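Local structure of sortase-like protein (Streptococcus suis, 3RE9) at residues G45-P50 and D112-H117; V71-G76 and T86-T91; A124-Q129 and R168-P173; I130-P135 and N161-L166. The protein probably acts as a class C sortase, a cysteine transpeptidase that joins pilin subunits into pili on the bacterial surface. All blocks are in the same frame, centred on the assembly; numbering follows the deposited sequence.

Contact 1. Residues G45-P50 and D112-H117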
loop_
_atom_site.group_PDB
_atom_site.type_symbol
_atom_site.label_atom_id
_atom_site.label_comp_id
_atom_site.label_asym_id
_atom_site.label_seq_id
_atom_site.Cartn_x
_atom_site.Cartn_y
_atom_site.Cartn_z
ATOM N N GLY A 45 -8.237 -6.110 -2.023
ATOM C CA GLY A 45 -9.394 -5.190 -2.034
ATOM C C GLY A 45 -9.318 -4.177 -3.168
ATOM O O GLY A 45 -9.060 -4.526 -4.321
ATOM N N TYR A 46 -9.530 -2.909 -2.828
ATOM C CA TYR A 46 -9.538 -1.822 -3.810
ATOM C C TYR A 46 -8.833 -0.570 -3.266
ATOM O O TYR A 46 -8.879 -0.290 -2.074
ATOM C CB TYR A 46 -10.982 -1.491 -4.239
ATOM C CG TYR A 46 -11.678 -2.602 -5.017
ATOM C CD1 TYR A 46 -12.390 -3.604 -4.358
ATOM C CD2 TYR A 46 -11.619 -2.647 -6.410
ATOM C CE1 TYR A 46 -13.019 -4.631 -5.073
ATOM C CE2 TYR A 46 -12.228 -3.661 -7.137
ATOM C CZ TYR A 46 -12.932 -4.638 -6.469
ATOM O OH TYR A 46 -13.538 -5.645 -7.188
ATOM N N VAL A 47 -8.160 0.162 -4.144
ATOM C CA VAL A 47 -7.826 1.546 -3.854
ATOM C C VAL A 47 -8.673 2.456 -4.751
ATOM O O VAL A 47 -8.831 2.211 -5.948
ATOM C CB VAL A 47 -6.273 1.832 -3.924
ATOM C CG1 VAL A 47 -5.702 1.557 -5.326
ATOM C CG2 VAL A 47 -5.914 3.236 -3.384
ATOM N N GLU A 48 -9.266 3.475 -4.141
ATOM C CA GLU A 48 -10.049 4.476 -4.865
ATOM C C GLU A 48 -9.471 5.865 -4.678
ATOM O O GLU A 48 -9.251 6.293 -3.553
ATOM C CB GLU A 48 -11.475 4.470 -4.354
ATOM C CG GLU A 48 -12.376 5.506 -5.029
ATOM C CD GLU A 48 -13.788 5.438 -4.512
ATOM O OE1 GLU A 48 -14.139 4.390 -3.905
ATOM O OE2 GLU A 48 -14.537 6.425 -4.707
ATOM N N ILE A 49 -9.227 6.564 -5.782
ATOM C CA ILE A 49 -8.823 7.987 -5.734
ATOM C C ILE A 49 -9.830 8.871 -6.510
ATOM O O ILE A 49 -9.718 9.034 -7.725
ATOM C CB ILE A 49 -7.382 8.187 -6.217
ATOM C CG1 ILE A 49 -6.508 7.041 -5.695
ATOM C CG2 ILE A 49 -6.859 9.506 -5.738
ATOM C CD1 ILE A 49 -5.568 6.462 -6.703
ATOM N N PRO A 50 -10.815 9.442 -5.789
ATOM C CA PRO A 50 -11.983 10.135 -6.371
ATOM C C PRO A 50 -11.657 11.255 -7.365
ATOM O O PRO A 50 -12.305 11.347 -8.402
ATOM C CB PRO A 50 -12.712 10.691 -5.151
ATOM C CG PRO A 50 -12.210 9.858 -3.991
ATOM C CD PRO A 50 -10.836 9.443 -4.310
ATOM N N ASP A 112 -5.703 16.074 -0.798
ATOM C CA ASP A 112 -6.586 15.074 -1.442
ATOM C C ASP A 112 -6.651 13.774 -0.649
ATOM O O ASP A 112 -5.716 13.411 0.059
ATOM C CB ASP A 112 -6.153 14.744 -2.880
ATOM C CG ASP A 112 -6.423 15.872 -3.865
ATOM O OD1 ASP A 112 -7.126 16.859 -3.480
ATOM O OD2 ASP A 112 -5.917 15.771 -5.024
ATOM N N THR A 113 -7.759 13.066 -0.835
ATOM C CA THR A 113 -8.123 11.893 -0.077
ATOM C C THR A 113 -8.152 10.630 -0.969
ATOM O O THR A 113 -8.647 10.656 -2.104
ATOM C CB THR A 113 -9.491 12.136 0.596
ATOM O OG1 THR A 113 -9.344 13.193 1.555
ATOM C CG2 THR A 113 -10.014 10.903 1.314
ATOM N N PHE A 114 -7.584 9.540 -0.455
ATOM C CA PHE A 114 -7.766 8.245 -1.077
ATOM C C PHE A 114 -8.226 7.231 -0.041
ATOM O O PHE A 114 -8.083 7.459 1.171
ATOM C CB PHE A 114 -6.551 7.803 -1.918
ATOM C CG PHE A 114 -5.298 7.551 -1.132
ATOM C CD1 PHE A 114 -4.337 8.574 -0.974
ATOM C CD2 PHE A 114 -5.028 6.270 -0.593
ATOM C CE1 PHE A 114 -3.131 8.335 -0.248
ATOM C CE2 PHE A 114 -3.842 6.023 0.132
ATOM C CZ PHE A 114 -2.904 7.057 0.317
ATOM N N TYR A 115 -8.832 6.153 -0.540
ATOM C CA TYR A 115 -9.400 5.077 0.267
ATOM C C TYR A 115 -8.824 3.745 -0.160
ATOM O O TYR A 115 -8.582 3.505 -1.366
ATOM C CB TYR A 115 -10.942 5.004 0.141
ATOM C CG TYR A 115 -11.610 6.335 0.313
ATOM C CD1 TYR A 115 -12.048 7.063 -0.802
ATOM C CD2 TYR A 115 -11.746 6.907 1.585
ATOM C CE1 TYR A 115 -12.620 8.341 -0.649
ATOM C CE2 TYR A 115 -12.302 8.174 1.744
ATOM C CZ TYR A 115 -12.750 8.888 0.627
ATOM O OH TYR A 115 -13.333 10.132 0.790
ATOM N N ILE A 116 -8.595 2.895 0.841
ATOM C CA ILE A 116 -8.305 1.515 0.617
ATOM C C ILE A 116 -9.470 0.734 1.195
ATOM O O ILE A 116 -9.777 0.857 2.380
ATOM C CB ILE A 116 -6.965 1.106 1.249
ATOM C CG1 ILE A 116 -5.795 1.869 0.577
ATOM C CG2 ILE A 116 -6.783 -0.437 1.195
ATOM C CD1 ILE A 116 -4.439 1.615 1.245
ATOM N N HIS A 117 -10.136 -0.040 0.335
ATOM C CA HIS A 117 -11.283 -0.849 0.717
ATOM C C HIS A 117 -10.862 -2.319 0.922
ATOM O O HIS A 117 -10.529 -3.015 -0.035
ATOM C CB HIS A 117 -12.360 -0.805 -0.360
ATOM C CG HIS A 117 -12.807 0.577 -0.749
ATOM N ND1 HIS A 117 -13.663 1.332 0.025
ATOM C CD2 HIS A 117 -12.582 1.302 -1.871
ATOM C CE1 HIS A 117 -13.912 2.478 -0.585
ATOM N NE2 HIS A 117 -13.268 2.485 -1.735
#

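Contact 2. Residues V71-G76 and T86-T91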
loop_
_atom_site.group_PDB
_atom_site.type_symbol
_atom_site.label_atom_id
_atom_site.label_comp_id
_atom_site.label_asym_id
_atom_site.label_seq_id
_atom_site.Cartn_x
_atom_site.Cartn_y
_atom_site.Cartn_z
ATOM N N VAL A 71 -3.489 -3.070 -9.245
ATOM C CA VAL A 71 -2.531 -2.497 -8.284
ATOM C C VAL A 71 -1.867 -3.595 -7.435
ATOM O O VAL A 71 -2.521 -4.562 -7.025
ATOM C CB VAL A 71 -3.228 -1.438 -7.365
ATOM C CG1 VAL A 71 -2.281 -0.875 -6.340
ATOM C CG2 VAL A 71 -3.839 -0.309 -8.228
ATOM N N GLY A 72 -0.567 -3.426 -7.176
ATOM C CA GLY A 72 0.232 -4.375 -6.398
ATOM C C GLY A 72 0.688 -3.830 -5.053
ATOM O O GLY A 72 1.047 -2.667 -4.929
ATOM N N HIS A 73 0.665 -4.696 -4.048
ATOM C CA HIS A 73 1.139 -4.387 -2.697
ATOM C C HIS A 73 2.616 -4.714 -2.652
ATOM O O HIS A 73 3.021 -5.841 -2.954
ATOM C CB HIS A 73 0.400 -5.230 -1.664
ATOM C CG HIS A 73 1.023 -5.190 -0.312
ATOM N ND1 HIS A 73 1.799 -6.217 0.179
ATOM C CD2 HIS A 73 1.012 -4.234 0.648
ATOM C CE1 HIS A 73 2.251 -5.891 1.377
ATOM N NE2 HIS A 73 1.790 -4.693 1.681
ATOM N N LEU A 74 3.409 -3.713 -2.284
ATOM C CA LEU A 74 4.852 -3.826 -2.294
ATOM C C LEU A 74 5.300 -4.779 -1.199
ATOM O O LEU A 74 5.170 -4.478 -0.003
ATOM C CB LEU A 74 5.506 -2.451 -2.124
ATOM C CG LEU A 74 7.037 -2.357 -2.260
ATOM C CD1 LEU A 74 7.520 -2.912 -3.623
ATOM C CD2 LEU A 74 7.510 -0.931 -2.096
ATOM N N GLU A 75 5.852 -5.918 -1.608
ATOM C CA GLU A 75 6.368 -6.846 -0.636
ATOM C C GLU A 75 7.380 -6.129 0.235
ATOM O O GLU A 75 8.270 -5.438 -0.256
ATOM C CB GLU A 75 6.896 -8.186 -1.229
ATOM C CG GLU A 75 7.620 -8.146 -2.547
ATOM C CD GLU A 75 6.693 -8.047 -3.752
ATOM O OE1 GLU A 75 6.192 -9.069 -4.231
ATOM O OE2 GLU A 75 6.525 -6.948 -4.283
ATOM N N GLY A 76 7.207 -6.261 1.544
ATOM C CA GLY A 76 8.169 -5.689 2.462
ATOM C C GLY A 76 7.555 -4.581 3.256
ATOM O O GLY A 76 8.137 -4.154 4.229
ATOM N N THR A 86 2.027 1.157 11.076
ATOM C CA THR A 86 1.867 0.603 9.732
ATOM C C THR A 86 2.213 1.620 8.657
ATOM O O THR A 86 2.040 2.825 8.839
ATOM C CB THR A 86 0.465 -0.071 9.484
ATOM O OG1 THR A 86 -0.574 0.910 9.587
ATOM C CG2 THR A 86 0.208 -1.203 10.482
ATOM N N HIS A 87 2.783 1.116 7.565
ATOM C CA HIS A 87 2.976 1.891 6.357
ATOM C C HIS A 87 2.911 0.966 5.132
ATOM O O HIS A 87 3.859 0.275 4.790
ATOM C CB HIS A 87 4.253 2.742 6.435
ATOM C CG HIS A 87 4.414 3.723 5.305
ATOM N ND1 HIS A 87 5.505 4.556 5.206
ATOM C CD2 HIS A 87 3.637 3.989 4.220
ATOM C CE1 HIS A 87 5.394 5.298 4.116
ATOM N NE2 HIS A 87 4.271 4.977 3.503
ATOM N N THR A 88 1.746 0.957 4.495
ATOM C CA THR A 88 1.488 0.123 3.335
ATOM C C THR A 88 1.883 0.875 2.071
ATOM O O THR A 88 1.758 2.106 2.022
ATOM C CB THR A 88 0.002 -0.327 3.305
ATOM O OG1 THR A 88 -0.158 -1.422 2.398
ATOM C CG2 THR A 88 -0.938 0.795 2.888
ATOM N N VAL A 89 2.375 0.148 1.054
ATOM C CA VAL A 89 2.658 0.756 -0.250
ATOM C C VAL A 89 1.983 -0.011 -1.369
ATOM O O VAL A 89 2.234 -1.215 -1.574
ATOM C CB VAL A 89 4.206 0.917 -0.553
ATOM C CG1 VAL A 89 4.441 1.586 -1.930
ATOM C CG2 VAL A 89 4.939 1.662 0.600
ATOM N N LEU A 90 1.104 0.702 -2.077
ATOM C CA LEU A 90 0.404 0.156 -3.253
ATOM C C LEU A 90 0.985 0.716 -4.543
ATOM O O LEU A 90 1.183 1.919 -4.667
ATOM C CB LEU A 90 -1.093 0.432 -3.164
ATOM C CG LEU A 90 -1.826 0.066 -1.869
ATOM C CD1 LEU A 90 -3.354 0.224 -2.083
ATOM C CD2 LEU A 90 -1.461 -1.348 -1.432
ATOM N N THR A 91 1.282 -0.160 -5.493
ATOM C CA THR A 91 1.981 0.269 -6.722
ATOM C C THR A 91 1.243 -0.110 -8.019
ATOM O O THR A 91 0.527 -1.103 -8.044
ATOM C CB THR A 91 3.449 -0.233 -6.717
ATOM O OG1 THR A 91 4.179 0.396 -7.770
ATOM C CG2 THR A 91 3.524 -1.724 -6.877
#

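Contact 3. Residues A124-Q129 and R168-P173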
loop_
_atom_site.group_PDB
_atom_site.type_symbol
_atom_site.label_atom_id
_atom_site.label_comp_id
_atom_site.label_asym_id
_atom_site.label_seq_id
_atom_site.Cartn_x
_atom_site.Cartn_y
_atom_site.Cartn_z
ATOM N N ALA A 124 -9.413 5.642 5.059
ATOM C CA ALA A 124 -9.268 6.940 4.422
ATOM C C ALA A 124 -7.905 7.531 4.757
ATOM O O ALA A 124 -7.505 7.533 5.910
ATOM C CB ALA A 124 -10.385 7.866 4.886
ATOM N N TYR A 125 -7.187 8.003 3.743
ATOM C CA TYR A 125 -5.884 8.662 3.937
ATOM C C TYR A 125 -5.926 10.010 3.249
ATOM O O TYR A 125 -6.539 10.147 2.187
ATOM C CB TYR A 125 -4.704 7.806 3.408
ATOM C CG TYR A 125 -4.508 6.542 4.204
ATOM C CD1 TYR A 125 -5.299 5.418 3.959
ATOM C CD2 TYR A 125 -3.562 6.474 5.219
ATOM C CE1 TYR A 125 -5.162 4.265 4.682
ATOM C CE2 TYR A 125 -3.409 5.317 5.968
ATOM C CZ TYR A 125 -4.223 4.208 5.698
ATOM O OH TYR A 125 -4.104 3.035 6.428
ATOM N N GLU A 126 -5.298 11.004 3.881
ATOM C CA GLU A 126 -5.182 12.340 3.326
ATOM C C GLU A 126 -3.748 12.594 2.870
ATOM O O GLU A 126 -2.810 12.548 3.684
ATOM C CB GLU A 126 -5.588 13.367 4.382
ATOM C CG GLU A 126 -5.704 14.824 3.883
ATOM C CD GLU A 126 -6.158 15.772 4.986
ATOM O OE1 GLU A 126 -7.324 15.633 5.451
ATOM O OE2 GLU A 126 -5.353 16.645 5.395
ATOM N N VAL A 127 -3.576 12.875 1.583
ATOM C CA VAL A 127 -2.248 13.191 1.026
ATOM C C VAL A 127 -1.540 14.342 1.754
ATOM O O VAL A 127 -2.031 15.492 1.738
ATOM C CB VAL A 127 -2.305 13.468 -0.506
ATOM C CG1 VAL A 127 -0.914 13.835 -1.049
ATOM C CG2 VAL A 127 -2.882 12.257 -1.239
ATOM N N ASP A 128 -0.400 14.024 2.394
ATOM C CA ASP A 128 0.403 15.014 3.119
ATOM C C ASP A 128 1.841 15.236 2.596
ATOM O O ASP A 128 2.556 16.101 3.124
ATOM C CB ASP A 128 0.428 14.688 4.617
ATOM C CG ASP A 128 1.294 13.475 4.953
ATOM O OD1 ASP A 128 1.706 12.748 4.026
ATOM O OD2 ASP A 128 1.554 13.239 6.156
ATOM N N GLN A 129 2.253 14.456 1.569
ATOM C CA GLN A 129 3.605 14.508 0.994
ATOM C C GLN A 129 3.714 13.804 -0.369
ATOM O O GLN A 129 3.283 12.675 -0.530
ATOM C CB GLN A 129 4.614 13.927 1.968
ATOM C CG GLN A 129 6.011 13.784 1.418
ATOM C CD GLN A 129 6.964 13.232 2.457
ATOM O OE1 GLN A 129 7.203 13.872 3.484
ATOM N NE2 GLN A 129 7.492 12.024 2.216
ATOM N N ARG A 168 2.018 10.129 -0.566
ATOM C CA ARG A 168 1.788 9.629 0.789
ATOM C C ARG A 168 0.642 10.319 1.526
ATOM O O ARG A 168 0.562 11.525 1.513
ATOM C CB ARG A 168 3.055 9.787 1.623
ATOM C CG ARG A 168 2.935 9.117 3.010
ATOM C CD ARG A 168 4.040 9.515 3.931
ATOM N NE ARG A 168 3.950 10.914 4.348
ATOM C CZ ARG A 168 4.766 11.462 5.248
ATOM N NH1 ARG A 168 5.714 10.729 5.807
ATOM N NH2 ARG A 168 4.662 12.732 5.576
ATOM N N GLY A 169 -0.216 9.544 2.192
ATOM C CA GLY A 169 -1.278 10.073 3.033
ATOM C C GLY A 169 -1.195 9.544 4.449
ATOM O O GLY A 169 -0.732 8.442 4.641
ATOM N N HIS A 170 -1.640 10.324 5.435
ATOM C CA HIS A 170 -1.787 9.843 6.832
ATOM C C HIS A 170 -3.237 9.382 7.039
ATOM O O HIS A 170 -4.149 9.852 6.357
ATOM C CB HIS A 170 -1.403 10.918 7.872
ATOM C CG HIS A 170 -2.237 12.169 7.793
ATOM N ND1 HIS A 170 -1.867 13.271 7.042
ATOM C CD2 HIS A 170 -3.431 12.483 8.352
ATOM C CE1 HIS A 170 -2.799 14.206 7.140
ATOM N NE2 HIS A 170 -3.758 13.754 7.930
ATOM N N ARG A 171 -3.451 8.445 7.949
ATOM C CA ARG A 171 -4.792 7.952 8.215
ATOM C C ARG A 171 -5.682 9.075 8.722
ATOM O O ARG A 171 -5.265 9.862 9.556
ATOM C CB ARG A 171 -4.730 6.827 9.241
ATOM C CG ARG A 171 -6.049 6.191 9.574
ATOM C CD ARG A 171 -6.485 5.178 8.524
ATOM N NE ARG A 171 -7.695 4.511 9.016
ATOM C CZ ARG A 171 -7.705 3.459 9.831
ATOM N NH1 ARG A 171 -6.572 2.897 10.224
ATOM N NH2 ARG A 171 -8.855 2.953 10.232
ATOM N N ILE A 172 -6.888 9.179 8.191
ATOM C CA ILE A 172 -7.884 10.105 8.737
ATOM C C ILE A 172 -9.165 9.306 9.076
ATOM O O ILE A 172 -9.363 8.197 8.543
ATOM C CB ILE A 172 -8.141 11.352 7.818
ATOM C CG1 ILE A 172 -8.560 10.942 6.407
ATOM C CG2 ILE A 172 -6.887 12.206 7.720
ATOM C CD1 ILE A 172 -9.489 11.946 5.691
ATOM N N PRO A 173 -10.004 9.826 10.003
ATOM C CA PRO A 173 -11.260 9.156 10.276
ATOM C C PRO A 173 -12.156 9.018 9.040
ATOM O O PRO A 173 -12.205 9.909 8.172
ATOM C CB PRO A 173 -11.909 10.069 11.311
ATOM C CG PRO A 173 -10.777 10.711 11.977
ATOM C CD PRO A 173 -9.847 11.008 10.874
HETATM O O HOH W 1 -10.063 5.611 7.832
#

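Contact 4. Residues I130-P135 and N161-L166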
loop_
_atom_site.group_PDB
_atom_site.type_symbol
_atom_site.label_atom_id
_atom_site.label_comp_id
_atom_site.label_asym_id
_atom_site.label_seq_id
_atom_site.Cartn_x
_atom_site.Cartn_y
_atom_site.Cartn_z
ATOM N N ILE A 130 4.277 14.504 -1.346
ATOM C CA ILE A 130 4.517 13.965 -2.681
ATOM C C ILE A 130 6.002 14.163 -2.963
ATOM O O ILE A 130 6.544 15.255 -2.799
ATOM C CB ILE A 130 3.625 14.629 -3.753
ATOM C CG1 ILE A 130 2.167 14.321 -3.460
ATOM C CG2 ILE A 130 3.995 14.167 -5.184
ATOM C CD1 ILE A 130 1.225 15.335 -4.033
ATOM N N VAL A 131 6.656 13.076 -3.345
ATOM C CA VAL A 131 8.096 13.030 -3.486
ATOM C C VAL A 131 8.390 12.340 -4.823
ATOM O O VAL A 131 7.725 11.376 -5.187
ATOM C CB VAL A 131 8.740 12.312 -2.249
ATOM C CG1 VAL A 131 10.034 11.606 -2.591
ATOM C CG2 VAL A 131 8.982 13.306 -1.119
ATOM N N VAL A 132 9.348 12.886 -5.569
ATOM C CA VAL A 132 9.919 12.193 -6.708
ATOM C C VAL A 132 11.296 11.697 -6.263
ATOM O O VAL A 132 12.196 12.502 -5.980
ATOM C CB VAL A 132 9.979 13.104 -7.973
ATOM C CG1 VAL A 132 10.780 12.449 -9.105
ATOM C CG2 VAL A 132 8.570 13.447 -8.430
ATOM N N ALA A 133 11.435 10.373 -6.169
ATOM C CA ALA A 133 12.673 9.732 -5.713
ATOM C C ALA A 133 13.289 8.803 -6.763
ATOM O O ALA A 133 12.600 8.307 -7.657
ATOM C CB ALA A 133 12.424 8.959 -4.421
ATOM N N GLU A 134 14.589 8.557 -6.632
ATOM C CA GLU A 134 15.273 7.525 -7.420
ATOM C C GLU A 134 14.789 6.137 -7.012
ATOM O O GLU A 134 14.493 5.921 -5.841
ATOM C CB GLU A 134 16.785 7.634 -7.244
ATOM C CG GLU A 134 17.371 8.855 -7.947
ATOM C CD GLU A 134 18.866 9.053 -7.697
ATOM O OE1 GLU A 134 19.445 8.357 -6.801
ATOM O OE2 GLU A 134 19.449 9.920 -8.412
ATOM N N PRO A 135 14.732 5.186 -7.969
ATOM C CA PRO A 135 14.153 3.859 -7.767
ATOM C C PRO A 135 14.711 3.062 -6.572
ATOM O O PRO A 135 14.038 2.168 -6.046
ATOM C CB PRO A 135 14.498 3.138 -9.063
ATOM C CG PRO A 135 14.654 4.213 -10.055
ATOM C CD PRO A 135 15.261 5.335 -9.338
ATOM N N ASN A 161 10.619 7.070 -16.757
ATOM C CA ASN A 161 10.708 6.063 -15.670
ATOM C C ASN A 161 12.089 5.938 -15.066
ATOM O O ASN A 161 12.510 4.863 -14.622
ATOM C CB ASN A 161 10.233 4.678 -16.133
ATOM C CG ASN A 161 8.870 4.722 -16.782
ATOM O OD1 ASN A 161 7.976 5.440 -16.321
ATOM N ND2 ASN A 161 8.699 3.965 -17.853
ATOM N N THR A 162 12.804 7.048 -15.057
ATOM C CA THR A 162 14.064 7.093 -14.383
ATOM C C THR A 162 13.851 7.230 -12.862
ATOM O O THR A 162 14.735 6.881 -12.092
ATOM C CB THR A 162 14.914 8.216 -14.950
ATOM O OG1 THR A 162 14.179 9.433 -14.890
ATOM C CG2 THR A 162 15.269 7.920 -16.427
ATOM N N HIS A 163 12.667 7.684 -12.440
ATOM C CA HIS A 163 12.359 7.952 -11.013
ATOM C C HIS A 163 11.060 7.274 -10.590
ATOM O O HIS A 163 10.415 6.609 -11.385
ATOM C CB HIS A 163 12.255 9.468 -10.745
ATOM C CG HIS A 163 13.559 10.186 -10.860
ATOM N ND1 HIS A 163 14.224 10.328 -12.056
ATOM C CD2 HIS A 163 14.337 10.783 -9.925
ATOM C CE1 HIS A 163 15.358 10.978 -11.855
ATOM N NE2 HIS A 163 15.451 11.267 -10.571
ATOM N N ARG A 164 10.694 7.437 -9.332
ATOM C CA ARG A 164 9.405 6.980 -8.817
ATOM C C ARG A 164 8.664 8.168 -8.223
ATOM O O ARG A 164 9.294 9.071 -7.662
ATOM C CB ARG A 164 9.574 5.923 -7.725
ATOM C CG ARG A 164 10.333 4.688 -8.147
ATOM C CD ARG A 164 9.545 3.878 -9.171
ATOM N NE ARG A 164 10.311 2.749 -9.720
ATOM C CZ ARG A 164 11.148 2.833 -10.751
ATOM N NH1 ARG A 164 11.344 3.998 -11.369
ATOM N NH2 ARG A 164 11.794 1.745 -11.163
ATOM N N LEU A 165 7.336 8.151 -8.346
ATOM C CA LEU A 165 6.474 9.103 -7.686
ATOM C C LEU A 165 5.875 8.492 -6.407
ATOM O O LEU A 165 5.167 7.499 -6.487
ATOM C CB LEU A 165 5.365 9.534 -8.654
ATOM C CG LEU A 165 4.266 10.458 -8.180
ATOM C CD1 LEU A 165 4.861 11.767 -7.699
ATOM C CD2 LEU A 165 3.349 10.685 -9.327
ATOM N N LEU A 166 6.154 9.108 -5.244
ATOM C CA LEU A 166 5.697 8.638 -3.942
ATOM C C LEU A 166 4.666 9.587 -3.377
ATOM O O LEU A 166 5.011 10.647 -2.821
ATOM C CB LEU A 166 6.855 8.533 -2.928
ATOM C CG LEU A 166 8.213 7.915 -3.240
ATOM C CD1 LEU A 166 8.899 7.544 -1.967
ATOM C CD2 LEU A 166 8.048 6.689 -4.101
#

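Contact 1. Residues G45-P50 and D112-H117
The carbonyl O of Y46 takes the shortest polar bond of this pair, 2.7 Å from H117 N, and the CA-H of I116 meets the same oxygen. The return bond runs from Y46 N to H117 O, and E48 and Y115 exchange a second such couple. These two antiparallel hydrogen-bonded pairs flank the non-hydrogen-bonded pair V47-I116, whose CA atoms are 4.5 Å apart; the strand axes lie at 169°. On the face bearing Y46, E48, Y115 and H117, H117 NE2 donates to E48 OE1 over 3.0 Å, meeting the carboxylate on its anti side and 27° out of its plane. E48 reaches that far because its CG is anti to the backbone N (chi1 179°) and the chain stays extended beyond it. With ND1 bonded to T122, both ring nitrogens are engaged, which fixes the rotation of the imidazole, and Y46 CB sits at the ring edge, 4.0 Å from H117 CD2. Farther along, P50 CG touches the edge of the Y115 ring at CE1, 3.7 Å away. The other face is apolar: V47 CG2 lies 4.2 Å from I116 CG1, and I49 CG1 runs alongside F114 CB at 3.9 Å. Strands 43-49 and 113-117 are the first and last in sheet order, so their pairing closes the sheet, as in the eight-stranded beta-barrel of the sortase fold.

Contact 2. Residues V71-G76 and T86-T91
G72 and T91 carry the backbone bonding as an antiparallel hydrogen-bonded pair: G72 N lies 2.7 Å from T91 O, and T91 N lies 2.6 Å from G72 O. One further bond, L74 N to V89 O at 2.9 Å, extends the ladder past the non-hydrogen-bonded pair H73-L90. The axes diverge from antiparallel, at 149°.

Apolar contacts lie at both ends. V71 CG1 comes within 3.6 Å of L90 CB, the two side chains crossing at about a right angle, whereas L74 and V89 lie side by side and point the same way, CB to CB at 3.9 Å.

T88 OG1 lies at the edge of the H73 ring, in its plane, 3.5 Å from CD2; the polar ends of H73, T88 and T91 find their bonds outside the two segments. T88 OG1 and H73 NE2 bond to S78 O, H73 ND1 to Y34. T91 OG1, anti to the backbone N (chi1 -169°), bonds L153 O; its CG2 rests 3.3 Å from G72 O. Strand 71-73 also bonds to strand 54-60, and strand 86-91 to strand 148-156, making the pair an inner joint of the sortase sheet. The chemistry implies a buried seam whose histidine ring is fixed in rotation by bonds at both nitrogens.

Contact 3. Residues A124-Q129 and R168-P173
D128 turns its carboxylate back toward R168 because CG stands between the backbone N and the carbonyl carbon (chi1 73°), and R168, extended at first, bends at chi3 (69°) to meet it. Both D128 and Q129 face R168, a classic beta bulge that shifts the register of this antiparallel pair by one residue. R168 O accepts a bond from D128 N at 2.8 Å and, only weakly, one from Q129 N, while R168 N returns a bond to Q129 O. The salt bridge spans 2.9 Å from R168 NE to D128 OD1, reaching the carboxylate on its syn side and lying close to the guanidinium plane. Q129 stacks its amide on that guanidinium with the planes 21° apart, OE1 standing 3.4 Å above the plane and offset toward the rim; its NE2 bonds E140. R168 is thus held at an edge by a charge and over one face by an amide.

Along the same face E126 CB covers one face of the H170 ring in a CH-pi contact, and D128 CB lies at the ring's edge. On the opposite face, which bears Y125 and R171, R171 CD lies over the Y125 ring in another CH-pi contact, 4.2 Å from its centroid. D148 unites that pair, OD2 bonding Y125 OH and OD1 forming a salt bridge with R171 NH1. Beyond the A124 O bond to I172 N, one water links A124 to R171 and I172: it accepts hydrogen bonds from A124 N at 2.8 Å and R171 NE at 2.9 Å, and donates to I172 O at 2.8 Å.

Contact 4. Residues I130-P135 and N161-L166
R164, P135 and L166 lose the most surface here. The proline lies over one face of the R164 guanidinium, with P135 CB 3.6 Å above its plane and offset toward the rim, and P135 CG 3.6 Å from NH1. A bend at chi2 (-68°) turns the arginine back along its own strand, where NH1 donates to H163 O at 2.8 Å. That bond lies in the guanidinium plane, yet it reaches the oxygen from above the carbonyl plane, 70° out of it, and so is not aimed at a lone pair. The guanidinium is therefore placed by an in-plane bond and a covered face together, while P135 CD abuts T162 O at 3.2 Å.

L166 packs on the same face of the sheet, its CG 4.2 Å from V131 CG1 and slightly farther from A133 CB. The backbones beneath are regular: A133 and R164 exchange two bonds, the shorter 2.7 Å from R164 N to A133 O, and V131 and L166 exchange two more. On the reverse face L165 CD1 meets I130 CG2 at 3.6 Å, the side chains lying side by side and pointing the same way, and H163 CB rests on V132 CG1.

Strand 163-172 has strand 148-156 on its other edge. There H163 and L165 bond to T156 and T154, and T162 with H163 forms a classic beta bulge facing T156. L166 and R164 pack on L153 of that strand, and L166 also on the loop residues E140 and L141.

Overall arrangement
All four contacts are antiparallel strand pairings within one sheet. Contact 2 is the buried one, its centre about 3 Å from the centre of the chain, while contacts 1, 3 and 4 lie farther out and are partly buried. Contacts 3 and 4 join the same two strands, 122-133 and 163-172, in succession: the first half is bulged, charged and water-bridged, the second regular in its own pairing and mainly apolar, apart from R164 against P135. Contact 1 packs V47 and I116 on L90 of contact 2, and reaches contact 3 through backbone bonds. Contact 2 satisfies its polar side chains with neutral partners, whereas the D128 salt bridge and H117-carboxylate bond belong to contacts 3 and 1.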